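PDB 2VC8: enhancer of mRNA-decapping protein 3 from Homo sapiens, which binds single-stranded RNA and promotes mRNA decapping and degradation, its Sm-like domain, the part present here, probably mediating DCP1A binding and P-body targeting. Local coordinates for residues A[22-28]-A[38-44]. Sequence-based numbering, arbitrary orientation.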
# COMPACT_ATOMS: atom_id res chain seq x y z
N VAL A 22 -7.46 7.86 0.27
CA VAL A 22 -6.95 6.77 1.06
C VAL A 22 -7.14 5.48 0.28
O VAL A 22 -8.22 5.24 -0.34
CB VAL A 22 -7.64 6.70 2.41
CG1 VAL A 22 -7.20 5.51 3.23
CG2 VAL A 22 -7.37 8.00 3.17
N TYR A 23 -6.11 4.64 0.26
CA TYR A 23 -6.11 3.32 -0.39
C TYR A 23 -5.75 2.28 0.63
O TYR A 23 -4.81 2.51 1.42
CB TYR A 23 -5.12 3.31 -1.57
CG TYR A 23 -5.51 4.30 -2.62
CD1 TYR A 23 -5.22 5.64 -2.45
CD2 TYR A 23 -6.25 3.92 -3.73
CE1 TYR A 23 -5.62 6.61 -3.32
CE2 TYR A 23 -6.65 4.93 -4.67
CZ TYR A 23 -6.35 6.24 -4.39
OH TYR A 23 -6.76 7.18 -5.28
N GLN A 24 -6.44 1.15 0.62
CA GLN A 24 -6.13 0.10 1.55
C GLN A 24 -5.87 -1.21 0.80
O GLN A 24 -6.53 -1.50 -0.18
CB GLN A 24 -7.25 -0.13 2.56
CG GLN A 24 -7.73 1.14 3.22
CD GLN A 24 -8.54 0.91 4.47
OE1 GLN A 24 -9.27 -0.07 4.58
NE2 GLN A 24 -8.45 1.84 5.41
N GLY A 25 -4.88 -1.97 1.22
CA GLY A 25 -4.57 -3.23 0.56
C GLY A 25 -3.36 -3.91 1.08
O GLY A 25 -2.61 -3.37 1.88
N ARG A 26 -3.15 -5.12 0.62
CA ARG A 26 -1.92 -5.80 0.85
C ARG A 26 -0.72 -5.22 0.11
O ARG A 26 -0.81 -4.98 -1.10
CB ARG A 26 -2.16 -7.26 0.45
CG ARG A 26 -0.90 -8.11 0.56
CD ARG A 26 -0.80 -8.87 1.74
NE ARG A 26 -1.91 -9.81 1.89
CZ ARG A 26 -2.20 -10.37 3.05
NH1 ARG A 26 -1.49 -10.11 4.15
NH2 ARG A 26 -3.23 -11.17 3.15
N VAL A 27 0.40 -5.06 0.80
CA VAL A 27 1.65 -4.59 0.22
C VAL A 27 2.30 -5.75 -0.54
O VAL A 27 2.78 -6.73 0.08
CB VAL A 27 2.63 -4.00 1.25
CG1 VAL A 27 3.92 -3.56 0.58
CG2 VAL A 27 1.94 -2.82 1.96
N SER A 28 2.24 -5.66 -1.86
CA SER A 28 2.79 -6.68 -2.74
C SER A 28 4.19 -6.43 -3.17
O SER A 28 4.84 -7.34 -3.67
CB SER A 28 1.92 -6.80 -3.98
OG SER A 28 1.74 -5.54 -4.61
N SER A 38 3.76 -0.81 -3.36
CA SER A 38 2.66 -1.30 -4.25
C SER A 38 1.64 -2.05 -3.47
O SER A 38 2.00 -2.90 -2.61
CB SER A 38 3.24 -2.22 -5.33
OG SER A 38 4.28 -1.55 -6.08
N LEU A 39 0.37 -1.77 -3.74
CA LEU A 39 -0.77 -2.49 -3.15
C LEU A 39 -1.47 -3.32 -4.21
O LEU A 39 -1.69 -2.89 -5.31
CB LEU A 39 -1.79 -1.53 -2.57
CG LEU A 39 -1.30 -0.53 -1.51
CD1 LEU A 39 -2.47 0.24 -0.99
CD2 LEU A 39 -0.42 -1.22 -0.40
N THR A 40 -1.79 -4.56 -3.84
CA THR A 40 -2.57 -5.39 -4.75
C THR A 40 -4.06 -5.32 -4.39
O THR A 40 -4.46 -5.24 -3.23
CB THR A 40 -1.99 -6.86 -4.94
OG1 THR A 40 -3.01 -7.74 -5.46
CG2 THR A 40 -1.40 -7.40 -3.65
N ARG A 41 -4.86 -5.28 -5.42
CA ARG A 41 -6.31 -5.25 -5.26
C ARG A 41 -6.77 -4.22 -4.23
O ARG A 41 -7.56 -4.55 -3.33
CB ARG A 41 -6.83 -6.67 -4.86
CG ARG A 41 -6.53 -7.71 -5.92
CD ARG A 41 -7.26 -9.01 -5.68
NE ARG A 41 -6.32 -10.02 -5.28
CZ ARG A 41 -6.17 -10.52 -4.05
NH1 ARG A 41 -6.92 -10.12 -3.00
NH2 ARG A 41 -5.24 -11.45 -3.89
N PRO A 42 -6.26 -2.99 -4.30
CA PRO A 42 -6.61 -2.07 -3.27
C PRO A 42 -8.05 -1.60 -3.34
O PRO A 42 -8.70 -1.69 -4.38
CB PRO A 42 -5.69 -0.87 -3.53
CG PRO A 42 -5.44 -0.95 -4.93
CD PRO A 42 -5.42 -2.40 -5.34
N PHE A 43 -8.53 -1.14 -2.20
CA PHE A 43 -9.80 -0.47 -2.01
C PHE A 43 -9.54 1.04 -1.84
O PHE A 43 -8.53 1.46 -1.31
CB PHE A 43 -10.49 -0.97 -0.73
CG PHE A 43 -11.51 -2.05 -0.95
CD1 PHE A 43 -11.11 -3.23 -1.48
CD2 PHE A 43 -12.83 -1.89 -0.57
CE1 PHE A 43 -12.06 -4.27 -1.74
CE2 PHE A 43 -13.76 -2.93 -0.79
CZ PHE A 43 -13.35 -4.09 -1.37
N HIS A 44 -10.51 1.79 -2.27
CA HIS A 44 -10.58 3.20 -2.20
C HIS A 44 -12.08 3.59 -2.09
O HIS A 44 -12.90 3.08 -2.87
CB HIS A 44 -9.94 3.78 -3.48
CG HIS A 44 -10.00 5.27 -3.56
ND1 HIS A 44 -9.28 6.08 -2.70
CD2 HIS A 44 -10.66 6.10 -4.40
CE1 HIS A 44 -9.52 7.35 -2.99
NE2 HIS A 44 -10.34 7.38 -4.03
O HOH W 1 -5.52 -6.19 -0.87
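Residues 22-28 and 38-44 pair antiparallel, the axes of the short segments 22-28 and 42-44 running at 163° to each other, and Gln24 and Phe43 form a hydrogen-bonded pair, Gln24 N to Phe43 O and Phe43 N to Gln24 O both measuring 2.9 Å. On the other side of the corner at Thr40 and Arg41, the earlier strand pairs through two more backbone bonds: Thr40 N donates to Arg26 O, and Ser28 N to Ser38 O. Between these two runs a water takes over, accepting from Arg26 N and donating to Thr40 O, which bridges the strands where the chain bends. At one end the rings of Tyr23 and His44 form an offset stack, with centroids 4.2 Å apart and planes only 10° from parallel; ND1 of His44 lies over the rim of the tyrosine ring, 3.4 Å from CZ. With CG of His44 anti to its own backbone N (chi1 177°), the imidazole is laid over the tyrosine ring, and its ND1 donates in its ring plane to Val22 O at 2.7 Å, approaching from above the carbonyl plane. Stack and bond together fix the ring's rotation. A leucine in place of His44 would probably leave Val22 O without this donor and one face of Tyr23 without its flat partner. On the same side of the sheet, Leu39 spreads its branches under 22-28: CD2 meets Val27 CG2 at 3.7 Å, while CD1 reaches Tyr23 CB at 4.1 Å. Phe56 of strand 53-57 touches both Leu39 and Tyr23, and Leu39 also touches Val12 of strand 11-15, extending this apolar layer to neighbouring strands. One long strand thus pairs with 36-39 and, past the corner, with 42-44, a strongly bent antiparallel arrangement consistent with the curled sheet of the Sm fold, here the divergent LSm domain of EDC3.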